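Local atomic coordinates of Lin0431 protein (Listeria innocua, PDB entry 3LD7), a protein that is of unknown function but consists, in the part crystallised here, of a domain of the NusG domain II family, a compact fold built mainly of beta strands. Residues V8-S13 against V84-K89; P23-K28 against D48-R53; N30-I35 against L44-G49. All blocks are in the same frame, centred on the assembly; numbering follows the deposited sequence.

Overall arrangement
The three contacts lie in a small beta domain of two antiparallel sheets. Interaction 1 pairs the two central strands of the four-stranded sheet, and interaction 3 pairs two strands of the three-stranded sheet; their centres lie about 13 Å apart, on opposite sides of the chain's centre. Between them Ile12 CG2 meets Ile35 CD1 at 3.7 Å. Interaction 2, its centre about 12 Å from that of interaction 1 and about 10 Å from that of interaction 3, closes one end, where the 23-28 loop passes from one sheet to the other. Val8 O and Leu24 N, 2.9 Å apart, tie that loop to interaction 1, while interactions 2 and 3 share Asp48 and Gly49.

Interaction 1 of 3, residues V8-S13 against V84-K89; sequences VVAIIS and VFVEIK
The central strand pair of the four-stranded antiparallel sheet is formed here, with Val9, Ile11 and Ser13 facing Lys89, Glu87 and Phe85 as hydrogen-bonded pairs. Each pair makes two backbone bonds, six in all; the straightest runs from Ile11 N to Glu87 O at 2.8 Å, with 176° at the hydrogen. Between these rungs lie the non-hydrogen-bonded pairs Ala10-Ile88 and Ile12-Val86, whose closer backbones allow CA-H...O contacts such as Val86 CA to Ile11 O at 3.3 Å.

The alternation sorts the side chains onto two faces. Ala10, Ile12, Val86 and Ile88 share the buried one, where the beta-branched Ile12, Val86 and Ile88 suit both extended backbone and apolar surroundings. Ile12 and Val86 stand side by side and point the same way, Ile12 CG1 touching Val86 CG2 at 4.0 Å. Ala10 adds only a small methyl, 4.3 Å from Ile88 CG1. With Ile88 CG2 anti to the backbone N and CG1 beside it (chi1 -59°), the CG2 methyl is the branch that reaches Val8, 3.6 Å from Val8 CB. On the other face Ile11 CG1 rests near the aliphatic part of the extended Lys89 chain, 4.3 Å from Lys89 CD; the ammonium group continues toward Glu87, with which it makes only a long ion pair. Long charged chains fit this more accessible side.

Strand 17-23 flanks 8-13, and strand 76-79 flanks 84-89. Over the apolar face, Ile52 of strand 51-57 packs on Ala10, Ile12 and Ile88, while Met45 of strand 42-48 meets Val86.

Interaction 2 of 3, residues P23-K28 against D48-R53; sequences PLTGHK and DGERIR
Glu50 reaches across to the 24-27 turn, its carboxylate lying beside the backbone of Thr25 and Gly26. Its CG sits anti to the carbonyl carbon (chi1 -51°) and the chain then runs extended, carrying CG past Leu24 O at 3.3 Å and delivering OE2 to Gly26 N. That hydrogen bond is 2.8 Å long and fairly straight, although the N-H comes from above the carboxylate plane, 60° out of it. Leu24 turns inward instead: its CB and CD1 lie against Glu50 O, with CD1 3.6 Å from it, and CD1 also approaches Ile52 CG2 at 4.5 Å.

Both backbones bend sharply here. A type II turn spans Leu24 to His27 and a type II' turn spans Asp48 to Arg51; Gly26 and Gly49 suit the positive phi each turn requires. Gly49 CA makes a CA-H...O contact with His27 O at 3.3 Å.

Two waters extend the grip on Glu50. One links OE1 to Thr25 OG1, which also bonds Val8 N; the other donates to OE2 and His27 O and accepts from Lys28 NZ, 5.1 Å from Glu50 OE2. Bonded to an amide and two waters, the carboxylate is probably stabilised in its charged form, a hydrated polar grip beside the apolar packing of Leu24.

Interaction 3 of 3, residues N30-I35 against L44-G49; sequences NEQFTI and LMEVDG
Phe33 lays one face of its ring over the start of the Met45 side chain: Met45 CB, a selenomethionine carbon here, stands 3.7 Å from the ring centroid and 14° off its normal, a CH-pi contact. The ring gets there because Phe33 CG lies between the backbone N and the carbonyl carbon (chi1 63°), which folds it back across the neighbouring strand. Ile35 CD1 comes up to Met45 CG at 3.9 Å. The Met45 chain bends at both chi2 and chi3, following the apolar surface inward, as a flexible, unbranched residue can.

Beneath this packing, hydrogen-bonded pairs Glu31-Val47 and Phe33-Met45 fix the register of the hairpin. Val47 N meets Glu31 O at 2.8 Å, almost straight, whereas Phe33 N reaches Met45 O at 3.0 Å with 152° at the hydrogen, tilted from the carbonyl plane.

The opposite face is more polar. Gln32 and Glu46 run side by side, their CG atoms 3.8 Å apart, so aliphatic stems pack while polar ends extend beyond them; Leu44 CD1 touches Thr34 OG1 at 3.4 Å. The Glu46 carboxylate is held by a salt bridge from Arg53. On the side of the sheet that carries Phe33, Arg20 forms a salt bridge with Glu31 and a cation-pi contact with Phe33, and so probably helps to hold both.

Strand 51-57 lies along the other edge of 42-48, completing the three-stranded sheet. Facing the four-stranded sheet, Phe33 and Val47 meet Ile22 of strand 17-23, and Ile35 packs on Ile19 and on Ile12 of strand 8-14.

Interaction 1 of 3, residues V8-S13 against V84-K89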
ATOM      1  N   VAL A   8      -7.668  -0.230 -12.291  1.00 23.70           N
ATOM      2  CA  VAL A   8      -7.030  -1.026 -11.241  1.00 20.32           C
ATOM      3  C   VAL A   8      -7.484  -0.680  -9.831  1.00 20.35           C
ATOM      4  O   VAL A   8      -7.957   0.437  -9.561  1.00 20.88           O
ATOM      5  CB  VAL A   8      -5.483  -0.948 -11.319  1.00 20.40           C
ATOM      6  CG1 VAL A   8      -5.015  -1.505 -12.660  1.00 21.69           C
ATOM      7  CG2 VAL A   8      -4.994   0.486 -11.123  1.00 21.21           C
ATOM      8  N   VAL A   9      -7.323  -1.653  -8.936  1.00 20.10           N
ATOM      9  CA  VAL A   9      -7.685  -1.502  -7.535  1.00 20.63           C
ATOM     10  C   VAL A   9      -6.496  -1.945  -6.712  1.00 18.97           C
ATOM     11  O   VAL A   9      -5.864  -2.951  -7.037  1.00 20.89           O
ATOM     12  CB  VAL A   9      -8.897  -2.384  -7.155  1.00 19.96           C
ATOM     13  CG1 VAL A   9      -9.274  -2.177  -5.721  1.00 20.48           C
ATOM     14  CG2 VAL A   9     -10.090  -2.064  -8.025  1.00 23.90           C
ATOM     15  N   ALA A  10      -6.179  -1.196  -5.660  1.00 16.33           N
ATOM     16  CA  ALA A  10      -5.123  -1.588  -4.752  1.00 15.19           C
ATOM     17  C   ALA A  10      -5.737  -2.290  -3.551  1.00 15.64           C
ATOM     18  O   ALA A  10      -6.621  -1.745  -2.880  1.00 17.28           O
ATOM     19  CB  ALA A  10      -4.343  -0.375  -4.305  1.00 17.88           C
ATOM     20  N   ILE A  11      -5.262  -3.502  -3.274  1.00 14.81           N
ATOM     21  CA  ILE A  11      -5.729  -4.280  -2.139  1.00 16.48           C
ATOM     22  C   ILE A  11      -4.642  -4.221  -1.078  1.00 15.15           C
ATOM     23  O   ILE A  11      -3.505  -4.651  -1.302  1.00 15.57           O
ATOM     24  CB  ILE A  11      -6.029  -5.756  -2.532  1.00 16.96           C
ATOM     25  CG1 ILE A  11      -6.862  -5.825  -3.817  1.00 20.93           C
ATOM     26  CG2 ILE A  11      -6.675  -6.519  -1.351  1.00 17.64           C
ATOM     27  CD1 ILE A  11      -8.218  -5.318  -3.665  1.00 23.39           C
ATOM     28  N   ILE A  12      -4.974  -3.657   0.069  1.00 14.44           N
ATOM     29  CA  ILE A  12      -4.001  -3.487   1.147  1.00 13.50           C
ATOM     30  C   ILE A  12      -4.386  -4.365   2.327  1.00 14.64           C
ATOM     31  O   ILE A  12      -5.495  -4.241   2.864  1.00 14.28           O
ATOM     32  CB  ILE A  12      -3.957  -2.008   1.591  1.00 14.72           C
ATOM     33  CG1 ILE A  12      -3.619  -1.101   0.387  1.00 16.47           C
ATOM     34  CG2 ILE A  12      -2.954  -1.815   2.729  1.00 16.28           C
ATOM     35  CD1 ILE A  12      -4.834  -0.406  -0.267  1.00 19.12           C
ATOM     36  N   SER A  13      -3.468  -5.246   2.730  1.00 14.06           N
ATOM     37  CA  SER A  13      -3.718  -6.262   3.756  0.51 14.23           C
ATOM     38  C   SER A  13      -2.702  -6.192   4.872  1.00 13.77           C
ATOM     39  O   SER A  13      -1.574  -5.749   4.666  1.00 14.09           O
ATOM     40  CB  SER A  13      -3.611  -7.661   3.157  0.51 14.23           C
ATOM     41  OG  SER A  13      -4.623  -7.884   2.190  0.51 15.24           O
ATOM     42  N   VAL A  84       2.521  -6.517   6.023  1.00 12.23           N
ATOM     43  CA  VAL A  84       1.693  -5.647   5.199  1.00 14.23           C
ATOM     44  C   VAL A  84       1.953  -5.943   3.746  1.00 14.41           C
ATOM     45  O   VAL A  84       3.111  -6.084   3.325  1.00 15.20           O
ATOM     46  CB  VAL A  84       1.952  -4.149   5.521  1.00 13.82           C
ATOM     47  CG1 VAL A  84       1.301  -3.247   4.456  1.00 16.53           C
ATOM     48  CG2 VAL A  84       1.389  -3.817   6.919  1.00 15.04           C
ATOM     49  N   PHE A  85       0.878  -6.070   2.973  1.00 13.15           N
ATOM     50  CA  PHE A  85       1.020  -6.369   1.558  1.00 13.69           C
ATOM     51  C   PHE A  85       0.073  -5.477   0.765  1.00 13.74           C
ATOM     52  O   PHE A  85      -1.091  -5.293   1.158  1.00 15.96           O
ATOM     53  CB  PHE A  85       0.660  -7.836   1.338  1.00 15.93           C
ATOM     54  CG  PHE A  85       0.846  -8.330  -0.069  1.00 16.55           C
ATOM     55  CD1 PHE A  85       2.098  -8.321  -0.677  1.00 17.56           C
ATOM     56  CD2 PHE A  85      -0.224  -8.870  -0.762  1.00 17.99           C
ATOM     57  CE1 PHE A  85       2.266  -8.843  -1.975  1.00 17.53           C
ATOM     58  CE2 PHE A  85      -0.070  -9.376  -2.038  1.00 18.70           C
ATOM     59  CZ  PHE A  85       1.166  -9.348  -2.655  1.00 18.73           C
ATOM     60  N   VAL A  86       0.564  -4.951  -0.346  1.00 13.77           N
ATOM     61  CA  VAL A  86      -0.278  -4.226  -1.280  1.00 13.88           C
ATOM     62  C   VAL A  86      -0.202  -4.938  -2.620  1.00 13.81           C
ATOM     63  O   VAL A  86       0.890  -5.239  -3.111  1.00 16.18           O
ATOM     64  CB  VAL A  86       0.232  -2.783  -1.493  1.00 14.30           C
ATOM     65  CG1 VAL A  86      -0.641  -2.058  -2.537  1.00 16.66           C
ATOM     66  CG2 VAL A  86       0.277  -2.019  -0.173  1.00 16.16           C
ATOM     67  N   GLU A  87      -1.358  -5.240  -3.203  1.00 15.77           N
ATOM     68  CA  GLU A  87      -1.414  -5.840  -4.524  1.00 17.55           C
ATOM     69  C   GLU A  87      -2.299  -4.964  -5.390  1.00 16.89           C
ATOM     70  O   GLU A  87      -3.412  -4.624  -4.985  1.00 19.69           O
ATOM     71  CB  GLU A  87      -2.036  -7.235  -4.428  1.00 22.63           C
ATOM     72  CG  GLU A  87      -2.238  -7.875  -5.742  1.00 29.46           C
ATOM     73  CD  GLU A  87      -2.719  -9.307  -5.633  1.00 33.12           C
ATOM     74  OE1 GLU A  87      -3.141  -9.746  -4.532  1.00 34.46           O
ATOM     75  OE2 GLU A  87      -2.680  -9.996  -6.664  1.00 35.54           O
ATOM     76  N   ILE A  88      -1.830  -4.613  -6.580  1.00 16.82           N
ATOM     77  CA  ILE A  88      -2.658  -3.895  -7.538  1.00 18.69           C
ATOM     78  C   ILE A  88      -3.197  -4.865  -8.572  1.00 20.85           C
ATOM     79  O   ILE A  88      -2.427  -5.607  -9.215  1.00 23.49           O
ATOM     80  CB  ILE A  88      -1.900  -2.753  -8.210  1.00 19.71           C
ATOM     81  CG1 ILE A  88      -1.412  -1.775  -7.126  1.00 20.82           C
ATOM     82  CG2 ILE A  88      -2.786  -2.040  -9.266  1.00 20.78           C
ATOM     83  CD1 ILE A  88      -0.761  -0.529  -7.689  1.00 23.94           C
ATOM     84  N   LYS A  89      -4.524  -4.879  -8.702  1.00 22.13           N
ATOM     85  CA  LYS A  89      -5.209  -5.826  -9.585  1.00 24.93           C
ATOM     86  C   LYS A  89      -6.018  -5.086 -10.640  1.00 25.14           C
ATOM     87  O   LYS A  89      -6.623  -4.057 -10.360  1.00 25.77           O
ATOM     88  CB  LYS A  89      -6.166  -6.722  -8.786  1.00 27.20           C
ATOM     89  CG  LYS A  89      -5.518  -7.597  -7.715  1.00 31.31           C
ATOM     90  CD  LYS A  89      -6.557  -8.546  -7.108  1.00 33.26           C
ATOM     91  CE  LYS A  89      -5.912  -9.543  -6.164  1.00 37.43           C
ATOM     92  NZ  LYS A  89      -6.861 -10.596  -5.691  1.00 39.44           N
TER

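Interaction 2 of 3, residues P23-K28 against D48-R53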
ATOM      1  N   PRO A  23      -9.954   1.606  -5.325  1.00 17.36           N
ATOM      2  CA  PRO A  23      -9.905   1.789  -6.781  1.00 17.72           C
ATOM      3  C   PRO A  23      -9.068   3.025  -7.089  1.00 17.65           C
ATOM      4  O   PRO A  23      -9.363   4.101  -6.556  1.00 20.72           O
ATOM      5  CB  PRO A  23     -11.379   2.014  -7.156  1.00 18.84           C
ATOM      6  CG  PRO A  23     -12.129   1.363  -6.072  1.00 20.51           C
ATOM      7  CD  PRO A  23     -11.329   1.578  -4.819  1.00 18.18           C
ATOM      8  N   LEU A  24      -8.020   2.866  -7.897  1.00 17.73           N
ATOM      9  CA  LEU A  24      -7.057   3.937  -8.099  1.00 17.80           C
ATOM     10  C   LEU A  24      -7.419   4.737  -9.318  1.00 18.01           C
ATOM     11  O   LEU A  24      -7.086   5.911  -9.400  1.00 18.75           O
ATOM     12  CB  LEU A  24      -5.636   3.396  -8.295  1.00 18.27           C
ATOM     13  CG  LEU A  24      -5.033   2.716  -7.068  1.00 17.72           C
ATOM     14  CD1 LEU A  24      -3.690   2.107  -7.426  1.00 18.71           C
ATOM     15  CD2 LEU A  24      -4.928   3.685  -5.897  1.00 18.19           C
ATOM     16  N   THR A  25      -8.094   4.097 -10.264  1.00 19.39           N
ATOM     17  CA  THR A  25      -8.326   4.742 -11.537  1.00 21.87           C
ATOM     18  C   THR A  25      -9.415   5.815 -11.400  1.00 21.90           C
ATOM     19  O   THR A  25     -10.567   5.523 -11.064  1.00 22.98           O
ATOM     20  CB  THR A  25      -8.652   3.705 -12.621  1.00 22.31           C
ATOM     21  OG1 THR A  25      -7.649   2.664 -12.594  1.00 22.38           O
ATOM     22  CG2 THR A  25      -8.669   4.371 -13.978  1.00 24.58           C
ATOM     23  N   GLY A  26      -9.030   7.061 -11.654  1.00 19.96           N
ATOM     24  CA  GLY A  26      -9.902   8.198 -11.440  1.00 19.50           C
ATOM     25  C   GLY A  26      -9.745   8.836 -10.073  1.00 18.68           C
ATOM     26  O   GLY A  26     -10.370   9.864  -9.776  1.00 21.11           O
ATOM     27  N   HIS A  27      -8.911   8.248  -9.222  1.00 17.02           N
ATOM     28  CA  HIS A  27      -8.669   8.861  -7.927  1.00 16.50           C
ATOM     29  C   HIS A  27      -7.824  10.126  -8.043  1.00 16.74           C
ATOM     30  O   HIS A  27      -6.813  10.149  -8.746  1.00 17.65           O
ATOM     31  CB  HIS A  27      -8.031   7.883  -6.939  1.00 16.44           C
ATOM     32  CG  HIS A  27      -7.697   8.522  -5.633  1.00 16.35           C
ATOM     33  ND1 HIS A  27      -8.629   8.764  -4.643  1.00 20.39           N
ATOM     34  CD2 HIS A  27      -6.544   9.078  -5.206  1.00 14.04           C
ATOM     35  CE1 HIS A  27      -8.040   9.386  -3.635  1.00 16.70           C
ATOM     36  NE2 HIS A  27      -6.771   9.579  -3.953  1.00 20.06           N
ATOM     37  N   LYS A  28      -8.274  11.206  -7.398  1.00 15.59           N
ATOM     38  CA  LYS A  28      -7.488  12.438  -7.373  1.00 16.57           C
ATOM     39  C   LYS A  28      -7.429  12.988  -5.968  1.00 16.11           C
ATOM     40  O   LYS A  28      -8.397  12.882  -5.205  1.00 16.77           O
ATOM     41  CB  LYS A  28      -8.109  13.480  -8.306  1.00 17.43           C
ATOM     42  CG  LYS A  28      -8.076  13.039  -9.771  1.00 18.40           C
ATOM     43  CD  LYS A  28      -8.490  14.148 -10.722  1.00 21.05           C
ATOM     44  CE  LYS A  28      -8.084  13.820 -12.145  1.00 25.00           C
ATOM     45  NZ  LYS A  28      -8.755  12.583 -12.607  1.00 27.58           N
ATOM     46  N   ASP A  48      -1.778   8.937  -3.801  1.00 15.84           N
ATOM     47  CA  ASP A  48      -1.726  10.251  -4.408  1.00 17.35           C
ATOM     48  C   ASP A  48      -2.097  10.089  -5.864  1.00 16.80           C
ATOM     49  O   ASP A  48      -1.386   9.423  -6.618  1.00 18.16           O
ATOM     50  CB  ASP A  48      -0.320  10.846  -4.267  1.00 20.12           C
ATOM     51  CG  ASP A  48      -0.263  12.290  -4.713  1.00 25.78           C
ATOM     52  OD1 ASP A  48      -0.682  13.178  -3.943  1.00 26.92           O
ATOM     53  OD2 ASP A  48       0.208  12.532  -5.837  1.00 30.09           O
ATOM     54  N   GLY A  49      -3.221  10.676  -6.277  1.00 16.60           N
ATOM     55  CA  GLY A  49      -3.709  10.418  -7.611  1.00 18.06           C
ATOM     56  C   GLY A  49      -3.919   8.931  -7.760  1.00 16.86           C
ATOM     57  O   GLY A  49      -4.579   8.303  -6.912  1.00 17.35           O
ATOM     58  N   GLU A  50      -3.367   8.361  -8.835  1.00 17.03           N
ATOM     59  CA  GLU A  50      -3.600   6.943  -9.136  1.00 18.24           C
ATOM     60  C   GLU A  50      -2.473   6.044  -8.665  1.00 18.23           C
ATOM     61  O   GLU A  50      -2.338   4.925  -9.149  1.00 20.73           O
ATOM     62  CB  GLU A  50      -3.870   6.750 -10.632  1.00 18.99           C
ATOM     63  CG  GLU A  50      -4.957   7.701 -11.097  1.00 20.62           C
ATOM     64  CD  GLU A  50      -5.558   7.371 -12.452  1.00 23.92           C
ATOM     65  OE1 GLU A  50      -4.983   6.537 -13.206  1.00 27.21           O
ATOM     66  OE2 GLU A  50      -6.616   7.981 -12.767  1.00 24.91           O
ATOM     67  N   ARG A  51      -1.642   6.545  -7.753  1.00 17.80           N
ATOM     68  CA  ARG A  51      -0.477   5.781  -7.273  1.00 18.29           C
ATOM     69  C   ARG A  51      -0.558   5.548  -5.773  1.00 16.17           C
ATOM     70  O   ARG A  51      -1.185   6.335  -5.023  1.00 17.18           O
ATOM     71  CB  ARG A  51       0.832   6.552  -7.544  1.00 21.54           C
ATOM     72  CG  ARG A  51       1.085   7.030  -8.937  1.00 28.42           C
ATOM     73  CD  ARG A  51       2.421   7.807  -8.970  1.00 32.82           C
ATOM     74  NE  ARG A  51       2.362   9.020  -8.143  1.00 37.94           N
ATOM     75  CZ  ARG A  51       3.417   9.765  -7.817  1.00 40.84           C
ATOM     76  NH1 ARG A  51       4.625   9.427  -8.240  1.00 38.88           N
ATOM     77  NH2 ARG A  51       3.260  10.851  -7.061  1.00 43.63           N
ATOM     78  N   ILE A  52       0.093   4.490  -5.312  1.00 15.48           N
ATOM     79  CA  ILE A  52       0.123   4.192  -3.889  1.00 15.84           C
ATOM     80  C   ILE A  52       1.545   3.846  -3.456  1.00 14.77           C
ATOM     81  O   ILE A  52       2.322   3.289  -4.241  1.00 15.45           O
ATOM     82  CB  ILE A  52      -0.857   3.040  -3.553  1.00 16.01           C
ATOM     83  CG1 ILE A  52      -0.962   2.826  -2.039  1.00 16.71           C
ATOM     84  CG2 ILE A  52      -0.503   1.762  -4.326  1.00 16.51           C
ATOM     85  CD1 ILE A  52      -2.077   1.846  -1.653  1.00 18.39           C
ATOM     86  N   ARG A  53       1.893   4.187  -2.220  1.00 13.49           N
ATOM     87  CA  ARG A  53       3.174   3.769  -1.653  1.00 12.47           C
ATOM     88  C   ARG A  53       3.068   3.639  -0.156  1.00 13.05           C
ATOM     89  O   ARG A  53       2.114   4.137   0.460  1.00 14.63           O
ATOM     90  CB  ARG A  53       4.285   4.787  -1.945  1.00 14.70           C
ATOM     91  CG  ARG A  53       4.145   6.116  -1.197  1.00 15.63           C
ATOM     92  CD  ARG A  53       5.337   7.033  -1.427  1.00 15.59           C
ATOM     93  NE  ARG A  53       5.100   8.357  -0.876  1.00 17.01           N
ATOM     94  CZ  ARG A  53       5.914   9.392  -1.052  1.00 18.84           C
ATOM     95  NH1 ARG A  53       7.063   9.244  -1.720  1.00 22.51           N
ATOM     96  NH2 ARG A  53       5.577  10.572  -0.560  1.00 20.16           N
TER
HETATM   97  O   HOH W   1      -5.181   3.772 -12.778  1.00 25.60           O
HETATM   98  O   HOH W   2      -6.932  10.413 -11.507  1.00 22.64           O

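Interaction 3 of 3, residues N30-I35 against L44-G49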
ATOM      1  N   ASN A  30      -4.914  13.454  -2.296  1.00 17.55           N
ATOM      2  CA  ASN A  30      -3.973  12.714  -1.474  1.00 17.44           C
ATOM      3  C   ASN A  30      -4.687  12.197  -0.244  1.00 17.60           C
ATOM      4  O   ASN A  30      -5.401  12.945   0.446  1.00 20.57           O
ATOM      5  CB  ASN A  30      -2.810  13.641  -1.090  1.00 19.88           C
ATOM      6  CG  ASN A  30      -1.645  12.894  -0.468  1.00 21.23           C
ATOM      7  OD1 ASN A  30      -0.661  12.562  -1.151  1.00 22.78           O
ATOM      8  ND2 ASN A  30      -1.747  12.623   0.828  1.00 19.80           N
ATOM      9  N   GLU A  31      -4.506  10.916   0.021  1.00 17.44           N
ATOM     10  CA  GLU A  31      -5.046  10.322   1.218  1.00 18.71           C
ATOM     11  C   GLU A  31      -3.945   9.564   1.907  1.00 17.41           C
ATOM     12  O   GLU A  31      -3.185   8.834   1.255  1.00 18.70           O
ATOM     13  CB  GLU A  31      -6.165   9.335   0.862  1.00 25.21           C
ATOM     14  CG  GLU A  31      -6.813   8.750   2.097  1.00 29.63           C
ATOM     15  CD  GLU A  31      -7.304   7.318   1.956  1.00 31.62           C
ATOM     16  OE1 GLU A  31      -7.644   6.870   0.833  1.00 32.34           O
ATOM     17  OE2 GLU A  31      -7.356   6.649   3.011  1.00 29.82           O
ATOM     18  N   GLN A  32      -3.862   9.718   3.226  1.00 17.40           N
ATOM     19  CA  GLN A  32      -2.924   8.932   4.000  1.00 17.27           C
ATOM     20  C   GLN A  32      -3.652   8.191   5.096  1.00 17.43           C
ATOM     21  O   GLN A  32      -4.574   8.726   5.726  1.00 21.14           O
ATOM     22  CB  GLN A  32      -1.822   9.811   4.568  1.00 19.60           C
ATOM     23  CG  GLN A  32      -0.949  10.380   3.448  1.00 19.77           C
ATOM     24  CD  GLN A  32       0.056  11.410   3.906  1.00 22.18           C
ATOM     25  OE1 GLN A  32       0.532  11.374   5.042  1.00 24.42           O
ATOM     26  NE2 GLN A  32       0.382  12.354   3.013  1.00 24.10           N
ATOM     27  N   PHE A  33      -3.239   6.951   5.335  1.00 16.43           N
ATOM     28  CA  PHE A  33      -3.791   6.215   6.472  1.00 16.42           C
ATOM     29  C   PHE A  33      -2.695   5.363   7.076  1.00 16.00           C
ATOM     30  O   PHE A  33      -1.767   4.963   6.369  1.00 16.05           O
ATOM     31  CB  PHE A  33      -5.061   5.403   6.098  1.00 18.01           C
ATOM     32  CG  PHE A  33      -4.838   4.312   5.077  1.00 19.16           C
ATOM     33  CD1 PHE A  33      -4.847   4.585   3.721  1.00 19.90           C
ATOM     34  CD2 PHE A  33      -4.604   2.998   5.493  1.00 21.12           C
ATOM     35  CE1 PHE A  33      -4.650   3.552   2.775  1.00 20.70           C
ATOM     36  CE2 PHE A  33      -4.405   1.986   4.565  1.00 21.76           C
ATOM     37  CZ  PHE A  33      -4.420   2.267   3.199  1.00 21.81           C
ATOM     38  N   THR A  34      -2.777   5.123   8.381  1.00 16.36           N
ATOM     39  CA  THR A  34      -1.763   4.329   9.066  1.00 15.98           C
ATOM     40  C   THR A  34      -2.279   2.954   9.436  1.00 16.12           C
ATOM     41  O   THR A  34      -3.363   2.813  10.011  1.00 19.61           O
ATOM     42  CB  THR A  34      -1.270   5.042  10.328  1.00 19.39           C
ATOM     43  OG1 THR A  34      -0.725   6.316   9.963  1.00 23.31           O
ATOM     44  CG2 THR A  34      -0.208   4.234  11.030  1.00 19.90           C
ATOM     45  N   ILE A  35      -1.500   1.935   9.086  1.00 15.09           N
ATOM     46  CA  ILE A  35      -1.759   0.578   9.542  1.00 15.30           C
ATOM     47  C   ILE A  35      -0.934   0.355  10.783  1.00 16.48           C
ATOM     48  O   ILE A  35       0.300   0.466  10.760  1.00 16.60           O
ATOM     49  CB  ILE A  35      -1.347  -0.452   8.473  1.00 15.56           C
ATOM     50  CG1 ILE A  35      -2.115  -0.183   7.196  1.00 19.20           C
ATOM     51  CG2 ILE A  35      -1.578  -1.870   8.988  1.00 17.39           C
ATOM     52  CD1 ILE A  35      -1.656  -1.050   6.061  1.00 20.61           C
ATOM     53  N   LEU A  44       2.755   4.026   7.270  1.00 14.76           N
ATOM     54  CA  LEU A  44       1.978   5.161   6.785  1.00 13.52           C
ATOM     55  C   LEU A  44       1.792   4.997   5.291  1.00 13.10           C
ATOM     56  O   LEU A  44       2.755   5.081   4.520  1.00 15.17           O
ATOM     57  CB  LEU A  44       2.699   6.456   7.100  1.00 16.47           C
ATOM     58  CG  LEU A  44       1.995   7.752   6.704  1.00 18.92           C
ATOM     59  CD1 LEU A  44       0.584   7.840   7.281  1.00 20.84           C
ATOM     60  CD2 LEU A  44       2.845   8.903   7.162  1.00 20.29           C
HETATM   61  N   MSE A  45       0.558   4.690   4.893  1.00 13.64           N
HETATM   62  CA  MSE A  45       0.209   4.476   3.499  1.00 13.44           C
HETATM   63  C   MSE A  45      -0.217   5.784   2.875  1.00 14.59           C
HETATM   64  O   MSE A  45      -0.849   6.613   3.533  1.00 15.94           O
HETATM   65  CB  MSE A  45      -0.976   3.497   3.419  1.00 15.15           C
HETATM   66  CG  MSE A  45      -0.751   2.208   4.216  1.00 16.36           C
HETATM   67 SE   MSE A  45       0.872   1.241   3.768  0.81 19.59          SE
HETATM   68  CE  MSE A  45       0.606   1.133   1.810  1.00 20.64           C
ATOM     69  N   GLU A  46       0.093   5.947   1.594  1.00 14.24           N
ATOM     70  CA  GLU A  46      -0.241   7.173   0.891  1.00 14.58           C
ATOM     71  C   GLU A  46      -0.762   6.830  -0.481  1.00 14.27           C
ATOM     72  O   GLU A  46      -0.115   6.105  -1.240  1.00 14.60           O
ATOM     73  CB  GLU A  46       0.992   8.091   0.773  1.00 14.86           C
ATOM     74  CG  GLU A  46       0.681   9.419   0.102  1.00 16.49           C
ATOM     75  CD  GLU A  46       1.912  10.310  -0.042  1.00 20.19           C
ATOM     76  OE1 GLU A  46       3.027   9.853   0.294  1.00 21.37           O
ATOM     77  OE2 GLU A  46       1.764  11.471  -0.475  1.00 21.99           O
ATOM     78  N   VAL A  47      -1.930   7.374  -0.807  1.00 14.36           N
ATOM     79  CA  VAL A  47      -2.455   7.307  -2.152  1.00 14.96           C
ATOM     80  C   VAL A  47      -2.453   8.724  -2.682  1.00 16.15           C
ATOM     81  O   VAL A  47      -3.004   9.624  -2.064  1.00 18.03           O
ATOM     82  CB  VAL A  47      -3.882   6.728  -2.163  1.00 16.37           C
ATOM     83  CG1 VAL A  47      -4.443   6.729  -3.568  1.00 18.59           C
ATOM     84  CG2 VAL A  47      -3.845   5.301  -1.599  1.00 19.64           C
ATOM     85  N   ASP A  48      -1.778   8.937  -3.801  1.00 15.84           N
ATOM     86  CA  ASP A  48      -1.726  10.251  -4.408  1.00 17.35           C
ATOM     87  C   ASP A  48      -2.097  10.089  -5.864  1.00 16.80           C
ATOM     88  O   ASP A  48      -1.386   9.423  -6.618  1.00 18.16           O
ATOM     89  CB  ASP A  48      -0.320  10.846  -4.267  1.00 20.12           C
ATOM     90  CG  ASP A  48      -0.263  12.290  -4.713  1.00 25.78           C
ATOM     91  OD1 ASP A  48      -0.682  13.178  -3.943  1.00 26.92           O
ATOM     92  OD2 ASP A  48       0.208  12.532  -5.837  1.00 30.09           O
ATOM     93  N   GLY A  49      -3.221  10.676  -6.277  1.00 16.60           N
ATOM     94  CA  GLY A  49      -3.709  10.418  -7.611  1.00 18.06           C
ATOM     95  C   GLY A  49      -3.919   8.931  -7.760  1.00 16.86           C
ATOM     96  O   GLY A  49      -4.579   8.303  -6.912  1.00 17.35           O
TER